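Local coordinates for protein restriction endonuclease AspBHI (Azoarcus sp., PDB 4OC8) that cleaves DNA in a modification-dependent way as a tetrameric restriction endonuclease, probably reading the modified base with its N-terminal domain and cutting with its C-terminal PD-(D/E)XK nuclease domain, at residues Thr2-Glu7 and Val16-Ala21; Asp32-Leu37 and Arg132-Arg137; Leu58-Asn63 and Pro120-Phe125; Asp74-Thr79 and Ala215-Leu220; Arg182-Ala187 and Leu196-Trp201. All blocks are in the same frame, centred on the assembly; numbering follows the deposited sequence.

Contact 1 (Thr2-Glu7 and Val16-Ala21)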
# COMPACT_ATOMS: atom_id res chain seq x y z
N THR A 2 24.27 15.69 -22.91
CA THR A 2 22.97 16.31 -22.70
C THR A 2 23.05 17.53 -21.78
O THR A 2 22.32 17.63 -20.79
CB THR A 2 21.94 15.30 -22.16
OG1 THR A 2 22.55 14.48 -21.16
CG2 THR A 2 21.42 14.42 -23.29
N PHE A 3 23.95 18.46 -22.12
CA PHE A 3 24.06 19.73 -21.40
C PHE A 3 24.13 20.87 -22.41
O PHE A 3 25.06 20.94 -23.21
CB PHE A 3 25.30 19.74 -20.50
CG PHE A 3 25.50 21.03 -19.76
CD1 PHE A 3 26.28 22.04 -20.30
CD2 PHE A 3 24.91 21.24 -18.53
CE1 PHE A 3 26.47 23.23 -19.62
CE2 PHE A 3 25.09 22.43 -17.84
CZ PHE A 3 25.87 23.42 -18.39
N PHE A 4 23.16 21.78 -22.35
CA PHE A 4 23.07 22.85 -23.34
C PHE A 4 23.13 24.22 -22.69
O PHE A 4 22.42 24.49 -21.73
CB PHE A 4 21.78 22.70 -24.14
CG PHE A 4 21.58 21.33 -24.72
CD1 PHE A 4 22.43 20.86 -25.70
CD2 PHE A 4 20.55 20.52 -24.28
CE1 PHE A 4 22.26 19.59 -26.23
CE2 PHE A 4 20.37 19.26 -24.80
CZ PHE A 4 21.23 18.79 -25.78
N THR A 5 23.98 25.09 -23.24
CA THR A 5 24.26 26.36 -22.58
C THR A 5 24.13 27.60 -23.47
O THR A 5 23.36 28.51 -23.15
CB THR A 5 25.65 26.35 -21.89
OG1 THR A 5 26.01 27.68 -21.51
CG2 THR A 5 26.72 25.75 -22.81
N GLY A 6 24.88 27.64 -24.57
CA GLY A 6 24.96 28.85 -25.37
C GLY A 6 23.85 29.00 -26.38
O GLY A 6 22.68 28.72 -26.08
N GLU A 7 24.21 29.46 -27.57
CA GLU A 7 23.27 29.69 -28.67
C GLU A 7 22.46 28.44 -29.02
O GLU A 7 21.41 28.52 -29.66
CB GLU A 7 24.03 30.19 -29.91
CG GLU A 7 25.20 29.30 -30.31
CD GLU A 7 26.02 29.88 -31.45
OE1 GLU A 7 25.43 30.23 -32.50
OE2 GLU A 7 27.26 29.99 -31.30
N VAL A 16 13.89 15.00 -22.20
CA VAL A 16 13.62 14.62 -20.82
C VAL A 16 14.89 14.46 -20.00
O VAL A 16 15.81 13.72 -20.38
CB VAL A 16 12.78 13.33 -20.75
CG1 VAL A 16 12.72 12.83 -19.32
CG2 VAL A 16 11.39 13.58 -21.30
N ASP A 17 14.95 15.19 -18.88
CA ASP A 17 16.09 15.17 -17.97
C ASP A 17 17.39 15.74 -18.55
O ASP A 17 18.47 15.51 -18.02
CB ASP A 17 16.31 13.77 -17.38
CG ASP A 17 15.16 13.32 -16.49
OD1 ASP A 17 14.28 14.14 -16.18
OD2 ASP A 17 15.16 12.14 -16.09
N ALA A 18 17.27 16.51 -19.64
CA ALA A 18 18.42 17.23 -20.18
C ALA A 18 18.58 18.57 -19.46
O ALA A 18 17.60 19.17 -19.01
CB ALA A 18 18.28 17.44 -21.67
N VAL A 19 19.82 19.03 -19.33
CA VAL A 19 20.09 20.24 -18.57
C VAL A 19 20.31 21.45 -19.47
O VAL A 19 21.17 21.45 -20.35
CB VAL A 19 21.28 20.06 -17.62
CG1 VAL A 19 21.65 21.38 -16.97
CG2 VAL A 19 20.95 19.02 -16.56
N TYR A 20 19.53 22.49 -19.23
CA TYR A 20 19.59 23.71 -20.01
C TYR A 20 20.04 24.85 -19.11
O TYR A 20 19.32 25.29 -18.22
CB TYR A 20 18.21 24.01 -20.60
CG TYR A 20 17.70 22.88 -21.47
CD1 TYR A 20 17.01 21.81 -20.92
CD2 TYR A 20 17.93 22.88 -22.84
CE1 TYR A 20 16.55 20.78 -21.72
CE2 TYR A 20 17.47 21.86 -23.64
CZ TYR A 20 16.79 20.81 -23.07
OH TYR A 20 16.33 19.78 -23.86
N ALA A 21 21.26 25.32 -19.35
CA ALA A 21 21.91 26.30 -18.49
C ALA A 21 21.90 27.70 -19.10
O ALA A 21 21.90 27.85 -20.32
CB ALA A 21 23.33 25.87 -18.19

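Contact 2 (Asp32-Leu37 and Arg132-Arg137)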
# COMPACT_ATOMS: atom_id res chain seq x y z
N ASP A 32 18.40 33.90 -18.73
CA ASP A 32 17.55 32.75 -18.41
C ASP A 32 17.38 31.90 -19.67
O ASP A 32 16.98 32.41 -20.72
CB ASP A 32 16.20 33.23 -17.89
CG ASP A 32 15.30 32.10 -17.44
OD1 ASP A 32 15.37 31.71 -16.25
OD2 ASP A 32 14.51 31.59 -18.27
N PRO A 33 17.70 30.60 -19.58
CA PRO A 33 17.70 29.70 -20.74
C PRO A 33 16.30 29.39 -21.27
O PRO A 33 16.16 29.04 -22.45
CB PRO A 33 18.35 28.43 -20.18
CG PRO A 33 18.02 28.45 -18.74
CD PRO A 33 18.05 29.90 -18.33
N LEU A 34 15.29 29.54 -20.43
CA LEU A 34 13.91 29.30 -20.85
C LEU A 34 13.41 30.34 -21.84
O LEU A 34 12.39 30.14 -22.49
CB LEU A 34 12.97 29.21 -19.64
CG LEU A 34 13.25 28.06 -18.66
CD1 LEU A 34 12.11 27.91 -17.66
CD2 LEU A 34 13.48 26.76 -19.40
N VAL A 35 14.10 31.47 -21.95
CA VAL A 35 13.70 32.49 -22.92
C VAL A 35 14.01 32.06 -24.36
O VAL A 35 13.10 32.05 -25.20
CB VAL A 35 14.29 33.88 -22.61
CG1 VAL A 35 13.52 34.96 -23.36
CG2 VAL A 35 14.25 34.14 -21.12
N PRO A 36 15.27 31.70 -24.67
CA PRO A 36 15.48 31.16 -26.01
C PRO A 36 14.94 29.74 -26.17
O PRO A 36 14.55 29.37 -27.28
CB PRO A 36 17.00 31.17 -26.15
CG PRO A 36 17.50 31.05 -24.78
CD PRO A 36 16.54 31.84 -23.94
N LEU A 37 14.92 28.95 -25.10
CA LEU A 37 14.45 27.57 -25.22
C LEU A 37 12.94 27.46 -25.43
O LEU A 37 12.47 26.61 -26.18
CB LEU A 37 14.88 26.73 -24.02
CG LEU A 37 14.58 25.23 -24.05
CD1 LEU A 37 15.37 24.55 -25.16
CD2 LEU A 37 14.86 24.58 -22.70
N ARG A 132 21.84 29.84 -12.87
CA ARG A 132 20.47 29.65 -13.33
C ARG A 132 20.41 28.55 -14.40
O ARG A 132 20.65 28.79 -15.58
CB ARG A 132 19.90 30.96 -13.87
CG ARG A 132 18.39 30.99 -13.98
CD ARG A 132 17.92 32.37 -14.42
NE ARG A 132 16.47 32.52 -14.31
CZ ARG A 132 15.84 32.94 -13.22
NH1 ARG A 132 16.53 33.24 -12.13
NH2 ARG A 132 14.51 33.05 -13.22
N THR A 133 20.08 27.33 -13.97
CA THR A 133 19.97 26.20 -14.88
C THR A 133 18.71 25.38 -14.58
O THR A 133 18.24 25.35 -13.45
CB THR A 133 21.17 25.25 -14.77
OG1 THR A 133 21.10 24.54 -13.52
CG2 THR A 133 22.47 26.01 -14.84
N PHE A 134 18.19 24.72 -15.60
CA PHE A 134 16.96 23.95 -15.45
C PHE A 134 17.05 22.59 -16.12
O PHE A 134 17.48 22.48 -17.26
CB PHE A 134 15.77 24.71 -16.02
CG PHE A 134 15.56 26.06 -15.39
CD1 PHE A 134 16.22 27.17 -15.87
CD2 PHE A 134 14.70 26.21 -14.32
CE1 PHE A 134 16.03 28.41 -15.30
CE2 PHE A 134 14.50 27.45 -13.74
CZ PHE A 134 15.17 28.55 -14.23
N ARG A 135 16.63 21.55 -15.41
CA ARG A 135 16.47 20.23 -16.00
C ARG A 135 15.02 20.03 -16.43
O ARG A 135 14.10 20.13 -15.62
CB ARG A 135 16.88 19.15 -14.99
CG ARG A 135 16.79 17.73 -15.53
CD ARG A 135 17.17 16.73 -14.46
NE ARG A 135 18.53 16.94 -13.98
CZ ARG A 135 19.59 16.25 -14.41
NH1 ARG A 135 19.44 15.30 -15.31
NH2 ARG A 135 20.79 16.52 -13.92
N PHE A 136 14.82 19.78 -17.73
CA PHE A 136 13.50 19.53 -18.27
C PHE A 136 12.99 18.17 -17.81
O PHE A 136 13.65 17.15 -18.01
CB PHE A 136 13.51 19.60 -19.80
CG PHE A 136 12.18 19.31 -20.43
CD1 PHE A 136 11.12 20.20 -20.28
CD2 PHE A 136 11.97 18.16 -21.17
CE1 PHE A 136 9.89 19.94 -20.86
CE2 PHE A 136 10.74 17.90 -21.74
CZ PHE A 136 9.71 18.79 -21.59
N ARG A 137 11.82 18.16 -17.18
CA ARG A 137 11.31 16.94 -16.55
C ARG A 137 10.24 16.25 -17.38
O ARG A 137 9.93 15.08 -17.16
CB ARG A 137 10.78 17.24 -15.15
CG ARG A 137 11.86 17.61 -14.15
CD ARG A 137 13.09 16.75 -14.33
NE ARG A 137 13.98 16.80 -13.17
CZ ARG A 137 14.21 15.78 -12.36
NH1 ARG A 137 13.62 14.61 -12.58
NH2 ARG A 137 15.03 15.92 -11.32

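Contact 3 (Leu58-Asn63 and Pro120-Phe125)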
# COMPACT_ATOMS: atom_id res chain seq x y z
N LEU A 58 2.15 26.82 -20.88
CA LEU A 58 2.47 27.04 -19.46
C LEU A 58 3.74 26.32 -19.01
O LEU A 58 3.87 25.10 -19.15
CB LEU A 58 1.29 26.64 -18.57
CG LEU A 58 1.55 26.72 -17.07
CD1 LEU A 58 2.01 28.11 -16.68
CD2 LEU A 58 0.32 26.32 -16.26
N VAL A 59 4.68 27.08 -18.46
CA VAL A 59 5.93 26.53 -17.94
C VAL A 59 5.97 26.55 -16.41
O VAL A 59 5.92 27.61 -15.79
CB VAL A 59 7.14 27.31 -18.48
CG1 VAL A 59 8.42 26.82 -17.82
CG2 VAL A 59 7.24 27.17 -19.97
N LEU A 60 6.07 25.37 -15.79
CA LEU A 60 6.15 25.28 -14.33
C LEU A 60 7.56 24.90 -13.90
O LEU A 60 8.10 23.88 -14.34
CB LEU A 60 5.17 24.24 -13.79
CG LEU A 60 3.69 24.46 -14.11
CD1 LEU A 60 2.85 23.33 -13.55
CD2 LEU A 60 3.23 25.80 -13.58
N THR A 61 8.16 25.72 -13.04
CA THR A 61 9.48 25.41 -12.50
C THR A 61 9.39 25.09 -11.01
O THR A 61 8.48 25.56 -10.32
CB THR A 61 10.49 26.54 -12.74
OG1 THR A 61 10.30 27.58 -11.77
CG2 THR A 61 10.33 27.11 -14.14
N SER A 62 10.32 24.29 -10.52
CA SER A 62 10.33 23.94 -9.11
C SER A 62 11.75 23.73 -8.60
O SER A 62 12.61 23.23 -9.31
CB SER A 62 9.48 22.70 -8.86
OG SER A 62 9.34 22.46 -7.48
N ASN A 63 11.99 24.14 -7.35
CA ASN A 63 13.30 24.02 -6.73
C ASN A 63 13.48 22.65 -6.09
O ASN A 63 14.59 22.10 -6.08
CB ASN A 63 13.47 25.11 -5.66
CG ASN A 63 14.92 25.36 -5.31
OD1 ASN A 63 15.78 24.49 -5.48
ND2 ASN A 63 15.21 26.56 -4.83
N PRO A 120 -3.38 24.56 -22.15
CA PRO A 120 -2.06 24.75 -22.76
C PRO A 120 -1.12 23.63 -22.37
O PRO A 120 -1.28 23.06 -21.30
CB PRO A 120 -1.58 26.06 -22.13
CG PRO A 120 -2.24 26.09 -20.80
CD PRO A 120 -3.59 25.44 -20.99
N PRO A 121 -0.16 23.30 -23.25
CA PRO A 121 0.90 22.36 -22.90
C PRO A 121 1.65 22.81 -21.66
O PRO A 121 2.08 23.96 -21.57
CB PRO A 121 1.83 22.42 -24.12
CG PRO A 121 0.93 22.79 -25.24
CD PRO A 121 -0.07 23.74 -24.65
N ILE A 122 1.78 21.91 -20.69
CA ILE A 122 2.48 22.20 -19.46
C ILE A 122 3.89 21.64 -19.52
O ILE A 122 4.07 20.43 -19.60
CB ILE A 122 1.74 21.61 -18.24
CG1 ILE A 122 0.39 22.30 -18.06
CG2 ILE A 122 2.58 21.75 -16.98
CD1 ILE A 122 -0.81 21.40 -18.28
N LEU A 123 4.88 22.52 -19.50
CA LEU A 123 6.28 22.11 -19.53
C LEU A 123 6.91 22.21 -18.15
O LEU A 123 7.09 23.31 -17.62
CB LEU A 123 7.07 22.96 -20.52
CG LEU A 123 6.65 22.95 -21.99
CD1 LEU A 123 7.57 23.83 -22.79
CD2 LEU A 123 6.64 21.54 -22.54
N VAL A 124 7.25 21.07 -17.57
CA VAL A 124 7.84 21.01 -16.23
C VAL A 124 9.36 21.12 -16.26
O VAL A 124 10.04 20.42 -17.00
CB VAL A 124 7.45 19.69 -15.53
CG1 VAL A 124 7.97 19.67 -14.11
CG2 VAL A 124 5.94 19.51 -15.56
N PHE A 125 9.90 22.02 -15.43
CA PHE A 125 11.34 22.14 -15.25
C PHE A 125 11.67 22.13 -13.76
O PHE A 125 10.87 22.58 -12.94
CB PHE A 125 11.86 23.45 -15.84
CG PHE A 125 11.83 23.50 -17.34
CD1 PHE A 125 10.71 23.97 -18.01
CD2 PHE A 125 12.94 23.11 -18.08
CE1 PHE A 125 10.69 24.02 -19.40
CE2 PHE A 125 12.92 23.16 -19.47
CZ PHE A 125 11.79 23.62 -20.13

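Contact 4 (Asp74-Thr79 and Ala215-Leu220)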
# COMPACT_ATOMS: atom_id res chain seq x y z
N ASP A 74 7.71 12.22 -8.89
CA ASP A 74 7.87 10.78 -8.78
C ASP A 74 8.29 10.20 -10.12
O ASP A 74 7.44 9.96 -10.99
CB ASP A 74 6.58 10.12 -8.30
CG ASP A 74 6.79 8.70 -7.84
OD1 ASP A 74 7.95 8.32 -7.60
OD2 ASP A 74 5.78 7.97 -7.71
N GLU A 75 9.59 9.96 -10.28
CA GLU A 75 10.12 9.37 -11.51
C GLU A 75 9.42 8.07 -11.85
O GLU A 75 9.24 7.74 -13.03
CB GLU A 75 11.63 9.11 -11.37
CG GLU A 75 12.50 10.35 -11.28
CD GLU A 75 12.66 10.86 -9.86
OE1 GLU A 75 12.35 10.11 -8.91
OE2 GLU A 75 13.10 12.02 -9.69
N THR A 76 9.03 7.33 -10.83
CA THR A 76 8.45 6.00 -11.00
C THR A 76 7.10 6.00 -11.71
O THR A 76 6.84 5.14 -12.55
CB THR A 76 8.31 5.29 -9.64
OG1 THR A 76 9.58 5.24 -9.00
CG2 THR A 76 7.79 3.87 -9.83
N THR A 77 6.25 6.95 -11.37
CA THR A 77 4.90 6.96 -11.92
C THR A 77 4.68 8.15 -12.86
O THR A 77 3.66 8.25 -13.54
CB THR A 77 3.84 6.96 -10.79
OG1 THR A 77 3.88 8.21 -10.09
CG2 THR A 77 4.13 5.84 -9.81
N GLY A 78 5.66 9.04 -12.90
CA GLY A 78 5.55 10.23 -13.73
C GLY A 78 4.55 11.21 -13.17
O GLY A 78 4.01 12.05 -13.89
N THR A 79 4.29 11.12 -11.87
CA THR A 79 3.39 12.05 -11.22
C THR A 79 4.16 13.26 -10.70
O THR A 79 5.22 13.12 -10.09
CB THR A 79 2.60 11.38 -10.09
OG1 THR A 79 1.75 10.37 -10.65
CG2 THR A 79 1.73 12.40 -9.37
N ALA A 215 9.19 5.51 -14.94
CA ALA A 215 10.60 5.15 -14.91
C ALA A 215 11.05 4.64 -13.54
O ALA A 215 11.69 5.37 -12.77
CB ALA A 215 11.45 6.34 -15.34
N PRO A 216 10.73 3.37 -13.23
CA PRO A 216 11.07 2.74 -11.95
C PRO A 216 12.55 2.86 -11.64
O PRO A 216 13.38 2.78 -12.55
CB PRO A 216 10.69 1.28 -12.17
CG PRO A 216 9.64 1.32 -13.21
CD PRO A 216 10.01 2.44 -14.12
N ARG A 217 12.88 3.05 -10.37
CA ARG A 217 14.26 3.27 -9.96
C ARG A 217 15.06 1.98 -9.99
O ARG A 217 14.58 0.94 -9.54
CB ARG A 217 14.32 3.88 -8.56
CG ARG A 217 13.89 5.33 -8.49
CD ARG A 217 14.04 5.91 -7.09
NE ARG A 217 13.53 7.27 -7.04
CZ ARG A 217 12.25 7.59 -6.86
NH1 ARG A 217 11.34 6.63 -6.70
NH2 ARG A 217 11.87 8.86 -6.83
N SER A 218 16.27 2.05 -10.51
CA SER A 218 17.20 0.94 -10.40
C SER A 218 17.60 0.79 -8.93
O SER A 218 17.44 1.73 -8.15
CB SER A 218 18.43 1.18 -11.28
OG SER A 218 18.65 2.57 -11.49
N LEU A 219 18.11 -0.38 -8.57
CA LEU A 219 18.44 -0.68 -7.17
C LEU A 219 19.42 0.33 -6.58
O LEU A 219 20.49 0.60 -7.14
CB LEU A 219 18.98 -2.10 -7.04
CG LEU A 219 17.98 -3.19 -7.44
CD1 LEU A 219 18.62 -4.57 -7.39
CD2 LEU A 219 16.75 -3.13 -6.54
N LEU A 220 19.05 0.90 -5.43
CA LEU A 220 19.77 2.02 -4.86
C LEU A 220 20.32 1.71 -3.47
O LEU A 220 19.59 1.25 -2.60
CB LEU A 220 18.84 3.24 -4.78
CG LEU A 220 19.43 4.51 -4.15
CD1 LEU A 220 20.47 5.14 -5.06
CD2 LEU A 220 18.32 5.50 -3.80

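Contact 5 (Arg182-Ala187 and Leu196-Trp201). With PO4 (phosphate ion), chain G.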
# COMPACT_ATOMS: atom_id res chain seq x y z
N ARG A 182 10.88 21.67 -30.23
CA ARG A 182 10.80 23.09 -29.92
C ARG A 182 9.99 23.84 -30.98
O ARG A 182 9.41 24.89 -30.69
CB ARG A 182 12.18 23.72 -29.73
CG ARG A 182 13.04 23.80 -30.98
CD ARG A 182 14.24 24.71 -30.75
NE ARG A 182 13.90 26.12 -30.90
CZ ARG A 182 14.29 27.08 -30.07
NH1 ARG A 182 15.04 26.79 -29.01
NH2 ARG A 182 13.94 28.34 -30.29
N ALA A 183 9.95 23.30 -32.19
CA ALA A 183 9.10 23.83 -33.24
C ALA A 183 7.64 23.86 -32.79
O ALA A 183 6.94 24.86 -32.96
CB ALA A 183 9.24 23.01 -34.50
N TRP A 184 7.19 22.76 -32.19
CA TRP A 184 5.82 22.65 -31.69
C TRP A 184 5.58 23.60 -30.54
O TRP A 184 4.54 24.26 -30.46
CB TRP A 184 5.53 21.22 -31.23
CG TRP A 184 4.12 21.02 -30.72
CD1 TRP A 184 2.97 21.13 -31.44
CD2 TRP A 184 3.73 20.67 -29.39
NE1 TRP A 184 1.88 20.87 -30.64
CE2 TRP A 184 2.32 20.58 -29.38
CE3 TRP A 184 4.43 20.42 -28.20
CZ2 TRP A 184 1.60 20.26 -28.23
CZ3 TRP A 184 3.72 20.10 -27.06
CH2 TRP A 184 2.32 20.02 -27.08
N VAL A 185 6.55 23.67 -29.63
CA VAL A 185 6.46 24.53 -28.47
C VAL A 185 6.27 25.98 -28.89
O VAL A 185 5.33 26.64 -28.45
CB VAL A 185 7.69 24.40 -27.56
CG1 VAL A 185 7.64 25.43 -26.45
CG2 VAL A 185 7.77 23.00 -26.99
N HIS A 186 7.16 26.46 -29.75
CA HIS A 186 7.10 27.84 -30.22
C HIS A 186 5.89 28.13 -31.11
O HIS A 186 5.34 29.22 -31.08
CB HIS A 186 8.40 28.23 -30.92
CG HIS A 186 9.57 28.36 -29.99
ND1 HIS A 186 10.06 29.58 -29.58
CD2 HIS A 186 10.33 27.42 -29.38
CE1 HIS A 186 11.08 29.39 -28.76
NE2 HIS A 186 11.27 28.09 -28.62
N ALA A 187 5.47 27.14 -31.89
CA ALA A 187 4.27 27.29 -32.72
C ALA A 187 3.01 27.47 -31.87
O ALA A 187 2.27 28.44 -32.04
CB ALA A 187 4.11 26.11 -33.66
N LEU A 196 2.76 18.88 -35.15
CA LEU A 196 3.96 18.31 -34.56
C LEU A 196 3.73 17.88 -33.11
O LEU A 196 4.68 17.60 -32.38
CB LEU A 196 5.14 19.28 -34.64
CG LEU A 196 5.86 19.42 -35.98
CD1 LEU A 196 5.08 20.32 -36.93
CD2 LEU A 196 7.29 19.94 -35.79
N ALA A 197 2.46 17.85 -32.71
CA ALA A 197 2.10 17.44 -31.35
C ALA A 197 2.48 15.98 -31.11
O ALA A 197 2.21 15.12 -31.95
CB ALA A 197 0.61 17.63 -31.12
N PRO A 198 3.13 15.71 -29.97
CA PRO A 198 3.46 14.33 -29.57
C PRO A 198 2.21 13.46 -29.53
O PRO A 198 1.11 13.97 -29.29
CB PRO A 198 4.03 14.51 -28.17
CG PRO A 198 4.64 15.87 -28.20
CD PRO A 198 3.72 16.70 -29.05
N VAL A 199 2.38 12.17 -29.79
CA VAL A 199 1.25 11.26 -29.89
C VAL A 199 0.45 11.21 -28.59
O VAL A 199 -0.78 11.23 -28.61
CB VAL A 199 1.69 9.83 -30.27
CG1 VAL A 199 0.49 8.95 -30.52
CG2 VAL A 199 2.59 9.85 -31.48
N ALA A 200 1.16 11.16 -27.46
CA ALA A 200 0.52 11.11 -26.16
C ALA A 200 -0.36 12.34 -25.91
O ALA A 200 -1.45 12.25 -25.31
CB ALA A 200 1.56 10.95 -25.05
N TRP A 201 0.10 13.49 -26.39
CA TRP A 201 -0.66 14.72 -26.26
C TRP A 201 -1.95 14.68 -27.07
O TRP A 201 -3.02 14.99 -26.55
CB TRP A 201 0.17 15.94 -26.65
CG TRP A 201 -0.60 17.22 -26.47
CD1 TRP A 201 -1.30 17.90 -27.42
CD2 TRP A 201 -0.77 17.95 -25.25
NE1 TRP A 201 -1.88 19.01 -26.88
CE2 TRP A 201 -1.57 19.07 -25.54
CE3 TRP A 201 -0.31 17.78 -23.94
CZ2 TRP A 201 -1.94 20.01 -24.57
CZ3 TRP A 201 -0.67 18.71 -22.98
CH2 TRP A 201 -1.48 19.81 -23.30
P PO4 G . 8.85 32.75 -30.83
O1 PO4 G . 8.16 34.01 -31.29
O2 PO4 G . 9.67 32.15 -31.96
O3 PO4 G . 9.77 33.07 -29.67
O4 PO4 G . 7.81 31.75 -30.38

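Contact 1 (Thr2-Glu7 and Val16-Ala21)
A short parallel strand pair, Phe3-Phe4 against Val19-Tyr20, adds the N terminus of the chain to the branched mixed sheet of the N-terminal domain, which belongs to a family grouped with PUA-like folds. The evidence is the register: Phe3 lies beside Val19 and Phe4 beside Tyr20, each with the CA atoms 4.9 Å apart. Three backbone bonds join the strands. Val19 N gives to Thr2 O at 3.2 Å, Phe4 N to Val19 O at 2.8 Å, and Ala21 N to Phe4 O, also at 2.8 Å.

The side chains divide between the two faces of the sheet. On the face of Phe3 and Val19, the Phe3 ring, set by a CG anti to the backbone N (chi1 178°), lies across the strand pair. Its CD2 meets Val19 CG1, and CZ reaches Ala21 CB at 3.5 Å. On the other face Phe4 and Tyr20 lie side by side and point the same way, with ring planes inclined by 37° in an oblique pairing. Leu9 and Val12 pack on both rings, while Tyr20 OH is hydrogen-bonded to Ile15 N and Asp13 O.

Contact 2 (Asp32-Leu37 and Arg132-Arg137)
Asp32 meets Arg132 through OD1, which forms a salt bridge with Arg132 NE. The N-H points almost straight at the oxygen (165° at the hydrogen), but the modelled separation is too short to be taken literally at this resolution. Arg132 is extended from CG to NE and presents the edge of its guanidinium to OD1, while the carboxylate plane is turned 61° from it. The other oxygen, OD2, accepts a weak capping bond from Leu34 N at 3.1 Å and also forms a salt bridge with Arg47, so the carboxylate is shared among two arginines and the start of a helix.

Pro33 comes next, its side chain crossing that of Phe134 at about a right angle, with Pro33 CG at the edge of the aromatic ring, in plane and 3.6 Å from Phe134 CD1. This is where the short helix 34-37 settles against strand 133-142, a member of the large mixed sheet that pairs with both 19-24 and 122-127. Leu34 then takes a face of the same ring: its CG stands 4.2 Å from Phe134 CD1, toward the rim. Phe134 is thus met at its edge by one residue and over a face by the next, and Phe125 packs against both Leu34 and Phe134. Farther along, the helix turns its carbonyls to another helix, Pro36 O accepting from Arg182 NH1 and Leu37 O from His186 NE2.

Contact 3 (Leu58-Asn63 and Pro120-Phe125)
Leu58 and Leu123 belong to the tight part of this contact, two neighbouring parallel strands of the N-terminal domain sheet whose axes approach to 4.6 Å and diverge by 21°. Leu58 N gives to Pro121 O, and Leu58 O takes Leu123 N at 2.8 Å. The same alternation continues with Leu60 N to Leu123 O at 2.9 Å and Phe125 N to Leu60 O at 2.8 Å.

Apolar groups fill in on both faces. Val59 CG1, anti to its own backbone N (chi1 174°), is carried over to Phe125 CD1 at 3.7 Å; the Phe125 side chain also touches Leu37, and its ring meets that of Phe136. On the opposite face Leu60 CD1 crosses over to Ile122 CG2 at 3.8 Å, where Phe172 touches both side chains.

The other end is looser. Ser62 N still gives to Phe125 O at 3.0 Å, but with the angle at hydrogen down to 131° the bond is weak. Thr61 is partly exposed and the solvent-exposed Asn63 is poorly ordered. Polar side chains here turn to other partners, Thr61 OG1 to Gly45 O and Ser62 OG to Asp71 OD2.

Across the pair, then, polarity is confined to the backbone, whose hydrogen bonds fix the register, while the side chains between the strands contribute apolar packing alone, consistent with a position in the buried part of the sheet.

Contact 4 (Asp74-Thr79 and Ala215-Leu220)
Glu75 and Ala215 are joined by the one clear backbone hydrogen bond of this contact, Ala215 N to Glu75 O at 2.9 Å, bent to 147° at the hydrogen. Ala215 O is taken by Thr159 OG1 of the second subunit.

Arg217 reaches over with a chain extended from CG to NE and serves two acids. Its NH2 forms a salt bridge with Glu75 OE1, whose carboxylate, brought up by a bend at chi2 (87°), stands nearly upright to the guanidinium. The modelled 2.5 Å between Arg217 NH2 and Glu75 OE1 should not be read as exact. The second ion pair is long, with Arg217 NH1 3.9 Å from Asp74 OD1. Asp74 has a stronger partner in Arg288 of the third subunit, which forms a salt bridge with OD2. Thr76 OG1 lies 3.2 Å from Arg217 NH1, but the angle is too poor for a hydrogen bond.

Within 74-79 the turn partly satisfies its own backbone. Gly78 N gives to Asp74 O at 2.8 Å, and Asp74 N to Thr79 O at 2.9 Å; two further bonds to Asp74 O, from Thr77 N and Thr79 N, are weak. Thr77 OG1 and Thr79 OG1 share a hydrogen bond.

With Gly78 and Thr79 both facing Asp74, this is a G1 beta bulge closing the hairpin of strands 72-74 and 79-83, joined by a salt-bridge network to the loop between helices 199-207 and 224-227 at a tetramer interface.

Contact 5 (Arg182-Ala187 and Leu196-Trp201)
This is an aromatic and apolar packing contact in the N-terminal domain, between helix 182-189 and the loop leading into helix 199-207, together with that helix's first turn, beside strands 122-127 and 133-142. Trp184 carries it. Its CG, anti to the backbone N (chi1 -179°), sends the indole out from the helix and under the residues leading into the next one. Ala197 CA sits over the five-membered ring of Trp184, 3.7 Å from its centroid, and Pro198 CD, at the N-cap residue, sits 3.8 Å over the centroid of the Trp184 six-membered ring; both are CH-pi contacts. Beyond the rim, the edge of Trp184 points at the face of Trp201 in a T-shaped pair with planes at 65°, Trp184 CZ2 reaching Trp201 CD1 at 3.8 Å. Ala183 CB meets Leu196 CD2 at 3.9 Å. On the same helix His186 ND1 makes weak hydrogen bonds to a phosphate ion, probably from the crystallisation liquor and also bound by Arg49. No hydrogen bond joins the two segments, so apolar, CH-pi and edge-to-face contacts with the indole probably hold them together.

How the contacts relate
Contact 1 closes first, over a loop of eight residues, and adds the N-terminal strand to 19-24, which pairs with strand 133-142 of contact 2. Contact 2 then spans 94 residues and encloses contact 3; the two share the sheet, where Arg137 N probably bonds to Val124 O. Contact 4 starts inside the loop of contact 2, after the first strand of contact 3, and ends far beyond both, so it crosses them. It meets contact 2 through a long, weak Glu75-Arg137 ion pair. Contact 5, a short loop, falls within the span of contact 4, its nearest atoms about 11 Å away. Its first helix reaches back to helix 34-37 of contact 2, and both tryptophans pack against Pro121 of contact 3.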